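Long-range contacts in M32 carboxypeptidase (Chitinophagaceae bacterium, PDB 7A03), which probably removes amino acids one at a time from the C-terminal end of peptides, as a metal-dependent carboxypeptidase of the M32 family: residues A22-N26 with Q282-P286; G308-W314 with Y338-N342; S347-T351 with T402-D408; T435-V440 with P454-W458. All blocks are in the same frame, centred on the assembly; numbering follows the deposited sequence.

How the contacts relate
Helix 9-37, near the N terminus, meets the loop after helix 258-277 in contact 1. That contact closes a span of 255 residues, mostly helical and including the small three-stranded sheet. The other three contacts follow in series, and none nests in or crosses another. Contact 2 closes a span of 23 residues, mostly helical, and joins the start of helix 311-324 to the end of helix 334-341. Contact 3 closes 50 residues and joins the loop after helix 334-341 to the loop after helix 382-394. Contact 4 closes 13 residues and packs helix 420-439 against helix 453-462. Contacts 2 and 4 are neighbours, with nearest atoms about 6 Å apart. Contact 1 lies across the chain's centre from contacts 2 and 3.

Contact 1: residues A22-N26 with Q282-P286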
loop_
_atom_site.group_PDB
_atom_site.type_symbol
_atom_site.label_atom_id
_atom_site.label_comp_id
_atom_site.label_asym_id
_atom_site.label_seq_id
_atom_site.Cartn_x
_atom_site.Cartn_y
_atom_site.Cartn_z
ATOM N N ALA A 22 -16.545 14.575 -3.923
ATOM C CA ALA A 22 -15.582 13.802 -4.696
ATOM C C ALA A 22 -14.951 14.644 -5.799
ATOM O O ALA A 22 -13.767 14.481 -6.107
ATOM C CB ALA A 22 -16.250 12.556 -5.283
ATOM N N ASP A 23 -15.729 15.535 -6.422
ATOM C CA ASP A 23 -15.161 16.430 -7.427
ATOM C C ASP A 23 -14.050 17.279 -6.833
ATOM O O ASP A 23 -12.983 17.441 -7.447
ATOM C CB ASP A 23 -16.243 17.347 -8.001
ATOM C CG ASP A 23 -17.193 16.635 -8.920
ATOM O OD1 ASP A 23 -16.871 15.506 -9.366
ATOM O OD2 ASP A 23 -18.266 17.193 -9.216
ATOM N N VAL A 24 -14.289 17.842 -5.644
ATOM C CA VAL A 24 -13.232 18.619 -4.992
ATOM C C VAL A 24 -12.023 17.746 -4.671
ATOM O O VAL A 24 -10.870 18.151 -4.878
ATOM C CB VAL A 24 -13.760 19.338 -3.738
ATOM C CG1 VAL A 24 -12.651 20.183 -3.135
ATOM C CG2 VAL A 24 -14.965 20.215 -4.086
ATOM N N ARG A 25 -12.259 16.546 -4.135
ATOM C CA ARG A 25 -11.133 15.702 -3.735
ATOM C C ARG A 25 -10.324 15.248 -4.945
ATOM O O ARG A 25 -9.092 15.182 -4.897
ATOM C CB ARG A 25 -11.628 14.516 -2.901
ATOM C CG ARG A 25 -12.235 14.939 -1.570
ATOM C CD ARG A 25 -12.054 13.910 -0.463
ATOM N NE ARG A 25 -12.692 14.368 0.774
ATOM C CZ ARG A 25 -12.095 15.128 1.692
ATOM N NH1 ARG A 25 -10.838 15.520 1.524
ATOM N NH2 ARG A 25 -12.759 15.503 2.785
ATOM N N ASN A 26 -10.997 14.995 -6.062
ATOM C CA ASN A 26 -10.268 14.618 -7.262
ATOM C C ASN A 26 -9.537 15.808 -7.873
ATOM O O ASN A 26 -8.459 15.631 -8.450
ATOM C CB ASN A 26 -11.213 13.947 -8.252
ATOM C CG ASN A 26 -11.557 12.539 -7.821
ATOM O OD1 ASN A 26 -10.657 11.739 -7.518
ATOM N ND2 ASN A 26 -12.843 12.227 -7.770
ATOM N N GLN A 282 -20.858 4.588 -9.177
ATOM C CA GLN A 282 -20.649 4.714 -7.745
ATOM C C GLN A 282 -19.616 5.766 -7.396
ATOM O O GLN A 282 -19.152 5.809 -6.251
ATOM C CB GLN A 282 -20.236 3.361 -7.162
ATOM C CG GLN A 282 -21.335 2.358 -7.206
ATOM C CD GLN A 282 -22.457 2.694 -6.257
ATOM O OE1 GLN A 282 -22.220 2.964 -5.073
ATOM N NE2 GLN A 282 -23.693 2.651 -6.754
ATOM N N TYR A 283 -19.255 6.615 -8.355
ATOM C CA TYR A 283 -18.303 7.692 -8.131
ATOM C C TYR A 283 -18.678 8.493 -6.888
ATOM O O TYR A 283 -19.823 8.924 -6.737
ATOM C CB TYR A 283 -18.367 8.599 -9.354
ATOM C CG TYR A 283 -17.578 9.889 -9.259
ATOM C CD1 TYR A 283 -16.223 9.906 -9.537
ATOM C CD2 TYR A 283 -18.196 11.093 -8.904
ATOM C CE1 TYR A 283 -15.493 11.079 -9.477
ATOM C CE2 TYR A 283 -17.467 12.266 -8.844
ATOM C CZ TYR A 283 -16.124 12.251 -9.125
ATOM O OH TYR A 283 -15.408 13.418 -9.069
ATOM N N GLY A 284 -17.716 8.670 -5.986
ATOM C CA GLY A 284 -17.949 9.442 -4.781
ATOM C C GLY A 284 -18.585 8.694 -3.630
ATOM O O GLY A 284 -18.694 9.258 -2.536
ATOM N N LEU A 285 -18.987 7.440 -3.821
ATOM C CA LEU A 285 -19.729 6.680 -2.825
ATOM C C LEU A 285 -18.890 5.514 -2.330
ATOM O O LEU A 285 -17.984 5.045 -3.029
ATOM C CB LEU A 285 -21.028 6.136 -3.436
ATOM C CG LEU A 285 -21.831 7.133 -4.277
ATOM C CD1 LEU A 285 -23.114 6.498 -4.804
ATOM C CD2 LEU A 285 -22.194 8.350 -3.441
ATOM N N PRO A 286 -19.172 5.006 -1.124
ATOM C CA PRO A 286 -18.326 3.929 -0.586
ATOM C C PRO A 286 -18.220 2.720 -1.499
ATOM O O PRO A 286 -17.136 2.140 -1.624
ATOM C CB PRO A 286 -18.974 3.608 0.772
ATOM C CG PRO A 286 -19.644 4.915 1.168
ATOM C CD PRO A 286 -20.163 5.474 -0.139
#
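Ala22 and Gly284 bring the backbones together, with their CA atoms 5.0 Å apart, where a type II beta turn from Gln282 to Leu285 rests on a helix. In this mainly helical M32 fold the helix is 9-37, and the turn belongs to the loop between helices 258-277 and 293-307. Ala22 CB sits on the turn, 3.6 Å from Gly284 CA. Gly284 has a positive phi of 84°, and a side chain there would press on Ala22 CB. Tyr283 points its ring obliquely across the helix. With CG anti to the backbone N (chi1 173°), the ring swings out of the turn to the helix, and Tyr283 CE2 passes 3.8 Å from Ala22 CB. The phenol oxygen ends between two helix side chains one turn apart. Tyr283 OH donates to the anti lone pair of Asp23 OD1 at 2.6 Å, with the carboxylate turned 42° from the ring. It also accepts from Asn26 ND2. These two bonds fix the end of the ring at the protein surface. Nearby, Gln19 of the same helix donates to Tyr283 O, while Leu285 packs on Tyr11, Tyr14 and Met18. Asn26 ND2 lies 3.1 Å from Tyr283 OH, which stays close to the amide plane.

Contact 2: residues G308-W314 with Y338-N342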
loop_
_atom_site.group_PDB
_atom_site.type_symbol
_atom_site.label_atom_id
_atom_site.label_comp_id
_atom_site.label_asym_id
_atom_site.label_seq_id
_atom_site.Cartn_x
_atom_site.Cartn_y
_atom_site.Cartn_z
ATOM N N GLY A 308 4.650 -11.325 -11.175
ATOM C CA GLY A 308 5.776 -10.662 -11.818
ATOM C C GLY A 308 7.145 -11.185 -11.447
ATOM O O GLY A 308 8.121 -10.828 -12.113
ATOM N N ARG A 309 7.263 -11.996 -10.401
ATOM C CA ARG A 309 8.542 -12.607 -10.060
ATOM C C ARG A 309 8.525 -14.119 -10.249
ATOM O O ARG A 309 9.473 -14.809 -9.847
ATOM C CB ARG A 309 8.958 -12.221 -8.635
ATOM C CG ARG A 309 9.209 -10.715 -8.466
ATOM C CD ARG A 309 9.824 -10.361 -7.093
ATOM N NE ARG A 309 9.742 -8.913 -6.903
ATOM C CZ ARG A 309 10.665 -8.028 -7.299
ATOM N NH1 ARG A 309 11.804 -8.430 -7.857
ATOM N NH2 ARG A 309 10.451 -6.734 -7.111
ATOM N N SER A 310 7.468 -14.644 -10.859
ATOM C CA SER A 310 7.276 -16.081 -10.982
ATOM C C SER A 310 7.955 -16.621 -12.233
ATOM O O SER A 310 8.153 -15.906 -13.223
ATOM C CB SER A 310 5.788 -16.412 -11.025
ATOM O OG SER A 310 5.237 -16.118 -12.297
ATOM N N LEU A 311 8.335 -17.898 -12.162
ATOM C CA LEU A 311 8.976 -18.537 -13.304
ATOM C C LEU A 311 8.038 -18.575 -14.504
ATOM O O LEU A 311 8.465 -18.319 -15.638
ATOM C CB LEU A 311 9.438 -19.946 -12.925
ATOM C CG LEU A 311 10.174 -20.694 -14.035
ATOM C CD1 LEU A 311 11.441 -19.970 -14.421
ATOM C CD2 LEU A 311 10.491 -22.104 -13.573
ATOM N N ASN A 312 6.750 -18.859 -14.273
ATOM C CA ASN A 312 5.787 -18.929 -15.371
ATOM C C ASN A 312 5.700 -17.617 -16.133
ATOM O O ASN A 312 5.657 -17.613 -17.365
ATOM C CB ASN A 312 4.408 -19.319 -14.849
ATOM C CG ASN A 312 4.262 -20.800 -14.651
ATOM O OD1 ASN A 312 5.012 -21.595 -15.216
ATOM N ND2 ASN A 312 3.297 -21.187 -13.828
ATOM N N PHE A 313 5.661 -16.487 -15.422
ATOM C CA PHE A 313 5.652 -15.183 -16.092
ATOM C C PHE A 313 6.883 -15.026 -16.985
ATOM O O PHE A 313 6.797 -14.588 -18.147
ATOM C CB PHE A 313 5.631 -14.092 -15.015
ATOM C CG PHE A 313 5.501 -12.678 -15.534
ATOM C CD1 PHE A 313 4.284 -12.194 -15.974
ATOM C CD2 PHE A 313 6.598 -11.831 -15.530
ATOM C CE1 PHE A 313 4.154 -10.863 -16.421
ATOM C CE2 PHE A 313 6.495 -10.519 -15.986
ATOM C CZ PHE A 313 5.266 -10.033 -16.436
ATOM N N TRP A 314 8.048 -15.392 -16.452
ATOM C CA TRP A 314 9.295 -15.199 -17.168
ATOM C C TRP A 314 9.532 -16.217 -18.285
ATOM O O TRP A 314 10.312 -15.921 -19.184
ATOM C CB TRP A 314 10.470 -14.998 -16.193
ATOM C CG TRP A 314 10.319 -13.666 -15.546
ATOM C CD1 TRP A 314 9.832 -13.390 -14.290
ATOM C CD2 TRP A 314 10.538 -12.406 -16.175
ATOM N NE1 TRP A 314 9.776 -12.028 -14.091
ATOM C CE2 TRP A 314 10.213 -11.401 -15.229
ATOM C CE3 TRP A 314 11.004 -12.022 -17.435
ATOM C CZ2 TRP A 314 10.319 -10.041 -15.519
ATOM C CZ3 TRP A 314 11.124 -10.673 -17.717
ATOM C CH2 TRP A 314 10.786 -9.695 -16.767
ATOM N N TYR A 338 15.797 -15.531 -13.142
ATOM C CA TYR A 338 14.744 -15.793 -12.157
ATOM C C TYR A 338 15.301 -15.759 -10.736
ATOM O O TYR A 338 14.728 -15.122 -9.830
ATOM C CB TYR A 338 14.126 -17.153 -12.487
ATOM C CG TYR A 338 13.186 -17.731 -11.461
ATOM C CD1 TYR A 338 12.000 -17.085 -11.120
ATOM C CD2 TYR A 338 13.477 -18.933 -10.846
ATOM C CE1 TYR A 338 11.142 -17.626 -10.185
ATOM C CE2 TYR A 338 12.622 -19.479 -9.912
ATOM C CZ TYR A 338 11.460 -18.821 -9.584
ATOM O OH TYR A 338 10.607 -19.375 -8.652
ATOM N N LYS A 339 16.450 -16.397 -10.538
ATOM C CA LYS A 339 17.067 -16.378 -9.219
ATOM C C LYS A 339 17.510 -14.968 -8.846
ATOM O O LYS A 339 17.355 -14.545 -7.693
ATOM C CB LYS A 339 18.239 -17.355 -9.183
ATOM C CG LYS A 339 17.813 -18.823 -9.269
ATOM C CD LYS A 339 16.772 -19.144 -8.198
ATOM C CE LYS A 339 16.166 -20.531 -8.375
ATOM N NZ LYS A 339 15.256 -20.863 -7.240
ATOM N N ALA A 340 18.017 -14.205 -9.818
ATOM C CA ALA A 340 18.550 -12.879 -9.524
ATOM C C ALA A 340 17.449 -11.897 -9.144
ATOM O O ALA A 340 17.651 -11.024 -8.288
ATOM C CB ALA A 340 19.303 -12.369 -10.747
ATOM N N ILE A 341 16.285 -12.002 -9.793
ATOM C CA ILE A 341 15.170 -11.125 -9.451
ATOM C C ILE A 341 14.444 -11.583 -8.198
ATOM O O ILE A 341 13.553 -10.871 -7.712
ATOM C CB ILE A 341 14.218 -10.889 -10.638
ATOM C CG1 ILE A 341 13.531 -12.204 -11.013
ATOM C CG2 ILE A 341 14.995 -10.298 -11.811
ATOM C CD1 ILE A 341 12.157 -12.043 -11.587
ATOM N N ASN A 342 14.794 -12.757 -7.671
ATOM C CA ASN A 342 14.292 -13.195 -6.372
ATOM C C ASN A 342 15.396 -13.316 -5.318
ATOM O O ASN A 342 15.494 -14.336 -4.630
ATOM C CB ASN A 342 13.577 -14.530 -6.532
ATOM C CG ASN A 342 12.258 -14.393 -7.231
ATOM O OD1 ASN A 342 11.288 -13.901 -6.653
ATOM N ND2 ASN A 342 12.200 -14.850 -8.471
HETATM O O HOH W 1 7.904 -19.105 -9.443
#
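Arg309 and Asn342 carry the direct hydrogen bonds of this contact. Asn342 ND2 donates to Arg309 O at 3.1 Å, almost straight at 173° and in the carbonyl plane. It also donates to Tyr338 O one turn back, and the two bonds set how the amide is turned. Arg309 NH1 reaches Ile341 O at 3.0 Å, less straight. The Arg309 chain, extended from CG to NE, carries the guanidinium to the end of helix 334-341. Glu304 and Asn305 hold the rest of it, and Trp263 makes a cation-pi contact. Asn342 OD1 accepts from Lys496. Trp314 NE1 donates to Gly308 O. One water bridges Leu311 N and Tyr338 OH. The contact joins two helices of the M32 fold, 311-324 and 334-341, at the start of one and the end of the other. Ser310 is the N-cap of the first; its OG accepts from Phe313 N and also bonds to Val307 O. Among ring contacts, Leu311 CB lies over one face of the Tyr338 ring, 4.1 Å from its centroid, in a CH-pi contact. Arg309 O comes to the edge of that ring, 3.3 Å from Tyr338 CE1. Ile341 CD1 lies 3.5 Å from Trp314 NE1.

Contact 3: residues S347-T351 with T402-D408; sequences SLIRT and TQGVLQD
Gln407 sets CG between the backbone N and the carbonyl carbon (chi1 60°) and then runs out extended, carrying its amide to the backbone of Leu348 and Arg350. Arg350 leaves with CG anti to its N and bends at chi3 (61°), turning its guanidinium edge to Asp408. Gln407 NE2 donates to Leu348 O at 3.0 Å, and Gln407 OE1 accepts from Arg350 N at 3.0 Å, nearly straight and in the carbonyl plane. NE2 also donates to Gly404 O. A leucine in place of Gln407 would probably leave Leu348 O and Arg350 N without these partners. Arg350 grips Asp408 side-on. Arg350 NE meets Asp408 OD2 at 2.8 Å and Arg350 NH2 meets Asp408 OD1 at 2.9 Å, both from above the carboxylate plane. Asp408 OD2 has a second salt bridge to Arg365, and Arg350 makes a cation-pi contact with Tyr422. One water donates to Leu348 O and Gln403 O; another joins Gln407 OE1 and Asp408 OD1, weakly bonded to Thr351 N. Ile349 CD1 lies 3.7 Å from Gln403 OE1. The amide pairing and bidentate salt bridge join two interhelical loops of the M32 fold, one containing a type I beta turn from Gly404 to Gln407.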
loop_
_atom_site.group_PDB
_atom_site.type_symbol
_atom_site.label_atom_id
_atom_site.label_comp_id
_atom_site.label_asym_id
_atom_site.label_seq_id
_atom_site.Cartn_x
_atom_site.Cartn_y
_atom_site.Cartn_z
ATOM N N SER A 347 18.452 -6.667 5.319
ATOM C CA SER A 347 18.979 -5.345 5.015
ATOM C C SER A 347 18.332 -4.313 5.937
ATOM O O SER A 347 17.430 -4.621 6.721
ATOM C CB SER A 347 18.835 -5.036 3.525
ATOM O OG SER A 347 17.471 -5.006 3.143
ATOM N N LEU A 348 18.801 -3.072 5.827
ATOM C CA LEU A 348 18.464 -2.023 6.783
ATOM C C LEU A 348 17.228 -1.215 6.403
ATOM O O LEU A 348 16.517 -0.741 7.299
ATOM C CB LEU A 348 19.655 -1.073 6.939
ATOM C CG LEU A 348 20.864 -1.693 7.648
ATOM C CD1 LEU A 348 22.135 -0.921 7.345
ATOM C CD2 LEU A 348 20.616 -1.726 9.142
ATOM N N ILE A 349 16.951 -1.055 5.110
ATOM C CA ILE A 349 15.947 -0.117 4.614
ATOM C C ILE A 349 14.730 -0.893 4.133
ATOM O O ILE A 349 14.828 -1.696 3.193
ATOM C CB ILE A 349 16.505 0.768 3.491
ATOM C CG1 ILE A 349 17.770 1.493 3.966
ATOM C CG2 ILE A 349 15.431 1.742 2.999
ATOM C CD1 ILE A 349 17.541 2.414 5.162
ATOM N N ARG A 350 13.576 -0.614 4.751
ATOM C CA ARG A 350 12.335 -1.307 4.413
ATOM C C ARG A 350 11.993 -1.180 2.935
ATOM O O ARG A 350 11.605 -2.167 2.295
ATOM C CB ARG A 350 11.194 -0.777 5.282
ATOM C CG ARG A 350 9.803 -1.303 4.918
ATOM C CD ARG A 350 8.688 -0.562 5.682
ATOM N NE ARG A 350 8.678 0.874 5.381
ATOM C CZ ARG A 350 8.105 1.402 4.298
ATOM N NH1 ARG A 350 7.485 0.624 3.428
ATOM N NH2 ARG A 350 8.150 2.710 4.065
ATOM N N THR A 351 12.122 0.026 2.368
ATOM C CA THR A 351 11.696 0.225 0.986
ATOM C C THR A 351 12.571 -0.507 -0.024
ATOM O O THR A 351 12.160 -0.643 -1.180
ATOM C CB THR A 351 11.612 1.717 0.639
ATOM O OG1 THR A 351 12.890 2.331 0.874
ATOM C CG2 THR A 351 10.535 2.398 1.491
ATOM N N THR A 402 19.696 7.603 10.287
ATOM C CA THR A 402 18.991 7.647 9.007
ATOM C C THR A 402 18.865 6.259 8.386
ATOM O O THR A 402 17.915 6.002 7.639
ATOM C CB THR A 402 19.627 8.647 8.034
ATOM O OG1 THR A 402 20.992 8.294 7.791
ATOM C CG2 THR A 402 19.564 10.061 8.598
ATOM N N GLN A 403 19.796 5.351 8.689
ATOM C CA GLN A 403 19.652 3.952 8.304
ATOM C C GLN A 403 18.803 3.160 9.289
ATOM O O GLN A 403 18.589 1.959 9.076
ATOM C CB GLN A 403 21.028 3.297 8.154
ATOM C CG GLN A 403 21.855 3.854 7.008
ATOM C CD GLN A 403 21.322 3.430 5.655
ATOM O OE1 GLN A 403 21.253 2.239 5.346
ATOM N NE2 GLN A 403 20.950 4.401 4.836
ATOM N N GLY A 404 18.326 3.797 10.355
ATOM C CA GLY A 404 17.539 3.144 11.376
ATOM C C GLY A 404 16.192 3.801 11.587
ATOM O O GLY A 404 15.377 3.853 10.666
ATOM N N VAL A 405 15.982 4.350 12.788
ATOM C CA VAL A 405 14.667 4.810 13.228
ATOM C C VAL A 405 14.142 6.001 12.433
ATOM O O VAL A 405 12.928 6.234 12.400
ATOM C CB VAL A 405 14.690 5.077 14.747
ATOM C CG1 VAL A 405 15.567 6.286 15.073
ATOM C CG2 VAL A 405 13.288 5.268 15.281
ATOM N N LEU A 406 15.009 6.760 11.775
ATOM C CA LEU A 406 14.574 7.940 11.040
ATOM C C LEU A 406 14.314 7.673 9.556
ATOM O O LEU A 406 14.161 8.627 8.789
ATOM C CB LEU A 406 15.596 9.071 11.199
ATOM C CG LEU A 406 15.812 9.661 12.591
ATOM C CD1 LEU A 406 16.914 10.703 12.538
ATOM C CD2 LEU A 406 14.523 10.287 13.123
ATOM N N GLN A 407 14.249 6.405 9.126
ATOM C CA GLN A 407 14.162 6.142 7.692
ATOM C C GLN A 407 12.778 6.436 7.118
ATOM O O GLN A 407 12.671 6.867 5.967
ATOM C CB GLN A 407 14.592 4.707 7.367
ATOM C CG GLN A 407 13.758 3.607 8.027
ATOM C CD GLN A 407 14.277 2.214 7.672
ATOM O OE1 GLN A 407 13.788 1.583 6.741
ATOM N NE2 GLN A 407 15.288 1.748 8.404
ATOM N N ASP A 408 11.719 6.190 7.878
ATOM C CA ASP A 408 10.363 6.226 7.348
ATOM C C ASP A 408 9.627 7.454 7.865
ATOM O O ASP A 408 9.746 7.812 9.042
ATOM C CB ASP A 408 9.594 4.949 7.708
ATOM C CG ASP A 408 9.930 3.804 6.783
ATOM O OD1 ASP A 408 10.245 4.076 5.607
ATOM O OD2 ASP A 408 9.871 2.632 7.220
HETATM O O HOH W 2 17.062 0.123 10.256
HETATM O O HOH W 3 12.366 2.502 4.550
#

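Contact 4: residues T435-V440 with P454-W458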
loop_
_atom_site.group_PDB
_atom_site.type_symbol
_atom_site.label_atom_id
_atom_site.label_comp_id
_atom_site.label_asym_id
_atom_site.label_seq_id
_atom_site.Cartn_x
_atom_site.Cartn_y
_atom_site.Cartn_z
ATOM N N THR A 435 -5.707 -18.877 -4.760
ATOM C CA THR A 435 -7.102 -19.220 -4.999
ATOM C C THR A 435 -7.425 -19.095 -6.480
ATOM O O THR A 435 -8.098 -19.969 -7.049
ATOM C CB THR A 435 -8.013 -18.346 -4.140
ATOM O OG1 THR A 435 -7.734 -18.604 -2.755
ATOM C CG2 THR A 435 -9.480 -18.669 -4.414
ATOM N N ALA A 436 -6.913 -18.042 -7.131
ATOM C CA ALA A 436 -7.146 -17.915 -8.565
ATOM C C ALA A 436 -6.580 -19.116 -9.307
ATOM O O ALA A 436 -7.219 -19.631 -10.230
ATOM C CB ALA A 436 -6.575 -16.602 -9.103
ATOM N N GLN A 437 -5.421 -19.624 -8.862
ATOM C CA GLN A 437 -4.829 -20.770 -9.550
ATOM C C GLN A 437 -5.713 -22.001 -9.425
ATOM O O GLN A 437 -5.698 -22.861 -10.316
ATOM C CB GLN A 437 -3.432 -21.056 -9.005
ATOM C CG GLN A 437 -2.387 -20.020 -9.358
ATOM C CD GLN A 437 -1.073 -20.326 -8.661
ATOM O OE1 GLN A 437 -0.986 -20.240 -7.443
ATOM N NE2 GLN A 437 -0.057 -20.707 -9.429
ATOM N N LYS A 438 -6.494 -22.084 -8.342
ATOM C CA LYS A 438 -7.462 -23.157 -8.150
ATOM C C LYS A 438 -8.718 -22.918 -8.977
ATOM O O LYS A 438 -9.282 -23.863 -9.541
ATOM C CB LYS A 438 -7.825 -23.222 -6.663
ATOM C CG LYS A 438 -8.586 -24.457 -6.205
ATOM C CD LYS A 438 -9.526 -24.101 -5.056
ATOM C CE LYS A 438 -10.073 -25.344 -4.365
ATOM N NZ LYS A 438 -10.562 -26.371 -5.327
ATOM N N GLN A 439 -9.163 -21.663 -9.078
ATOM C CA GLN A 439 -10.501 -21.412 -9.600
ATOM C C GLN A 439 -10.531 -21.161 -11.100
ATOM O O GLN A 439 -11.585 -21.346 -11.726
ATOM C CB GLN A 439 -11.148 -20.241 -8.858
ATOM C CG GLN A 439 -11.547 -20.555 -7.424
ATOM C CD GLN A 439 -12.169 -19.339 -6.731
ATOM O OE1 GLN A 439 -12.222 -18.248 -7.303
ATOM N NE2 GLN A 439 -12.629 -19.519 -5.496
ATOM N N VAL A 440 -9.414 -20.752 -11.688
ATOM C CA VAL A 440 -9.328 -20.439 -13.108
ATOM C C VAL A 440 -8.554 -21.573 -13.779
ATOM O O VAL A 440 -7.326 -21.654 -13.625
ATOM C CB VAL A 440 -8.656 -19.082 -13.348
ATOM C CG1 VAL A 440 -8.568 -18.807 -14.842
ATOM C CG2 VAL A 440 -9.432 -17.971 -12.633
ATOM N N PRO A 454 -7.181 -13.880 -18.434
ATOM C CA PRO A 454 -7.953 -14.681 -17.467
ATOM C C PRO A 454 -7.764 -14.245 -16.025
ATOM O O PRO A 454 -8.728 -14.260 -15.246
ATOM C CB PRO A 454 -7.480 -16.116 -17.734
ATOM C CG PRO A 454 -7.075 -16.085 -19.175
ATOM C CD PRO A 454 -6.415 -14.739 -19.355
ATOM N N LEU A 455 -6.553 -13.812 -15.661
ATOM C CA LEU A 455 -6.330 -13.320 -14.306
ATOM C C LEU A 455 -7.063 -12.001 -14.071
ATOM O O LEU A 455 -7.711 -11.820 -13.026
ATOM C CB LEU A 455 -4.834 -13.170 -14.045
ATOM C CG LEU A 455 -4.509 -12.475 -12.722
ATOM C CD1 LEU A 455 -4.984 -13.288 -11.538
ATOM C CD2 LEU A 455 -3.037 -12.240 -12.644
ATOM N N LEU A 456 -6.975 -11.069 -15.037
ATOM C CA LEU A 456 -7.665 -9.789 -14.878
ATOM C C LEU A 456 -9.169 -10.006 -14.784
ATOM O O LEU A 456 -9.839 -9.385 -13.958
ATOM C CB LEU A 456 -7.321 -8.827 -16.021
ATOM C CG LEU A 456 -8.040 -7.478 -15.890
ATOM C CD1 LEU A 456 -7.690 -6.806 -14.581
ATOM C CD2 LEU A 456 -7.676 -6.595 -17.072
ATOM N N GLU A 457 -9.713 -10.891 -15.619
ATOM C CA GLU A 457 -11.128 -11.229 -15.534
ATOM C C GLU A 457 -11.497 -11.756 -14.150
ATOM O O GLU A 457 -12.525 -11.361 -13.580
ATOM C CB GLU A 457 -11.475 -12.252 -16.616
ATOM C CG GLU A 457 -12.933 -12.661 -16.615
ATOM C CD GLU A 457 -13.246 -13.722 -17.638
ATOM O OE1 GLU A 457 -12.414 -14.634 -17.834
ATOM O OE2 GLU A 457 -14.320 -13.629 -18.262
ATOM N N TRP A 458 -10.687 -12.666 -13.593
ATOM C CA TRP A 458 -10.989 -13.163 -12.251
ATOM C C TRP A 458 -11.011 -12.027 -11.227
ATOM O O TRP A 458 -11.919 -11.944 -10.383
ATOM C CB TRP A 458 -9.984 -14.256 -11.872
ATOM C CG TRP A 458 -10.283 -14.920 -10.575
ATOM C CD1 TRP A 458 -11.099 -16.000 -10.366
ATOM C CD2 TRP A 458 -9.750 -14.564 -9.293
ATOM N NE1 TRP A 458 -11.107 -16.330 -9.031
ATOM C CE2 TRP A 458 -10.292 -15.460 -8.352
ATOM C CE3 TRP A 458 -8.874 -13.562 -8.847
ATOM C CZ2 TRP A 458 -9.981 -15.396 -7.002
ATOM C CZ3 TRP A 458 -8.562 -13.502 -7.500
ATOM C CH2 TRP A 458 -9.124 -14.413 -6.591
#
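Ala436 CB sits over the centre of the six-membered ring of Trp458, 3.7 Å from its centroid. This is a CH-pi contact over one face of the indole. Trp458 reaches the neighbouring helix because its CG lies anti to the backbone N (chi1 -174°), which sends the ring out from its own helix. Val440 CG2 packs closely at the pyrrole end, 3.4 Å from Trp458 CD1. Its other branch, Val440 CG1, touches Pro454 CB at 4.1 Å. Ala436 CB also meets Leu455 CD1 at 4.4 Å. Leu455 turns on toward helix 293-307, where it packs on Leu302, Trp303 and Val307. The two helices, 420-439 and 453-462, belong to the C-terminal part of the helical M32 fold. Their segments cross steeply, at 106° between axes 10.9 Å apart. Val440 is the first residue to leave helical geometry at the end of the first helix. At the polar edge, Trp458 NE1 donates to Gln439 OE1 at 2.8 Å. Replacing Trp458 with an alanine would probably open a gap beside Ala436 and Val440 and leave Gln439 OE1 without its indole donor. The oxygen lies in the indole plane, while the amide is turned 61° from it. The Gln439 chain is extended beyond CG, and its NE2 donates to Ile479 O. Ile479 also packs on Trp458.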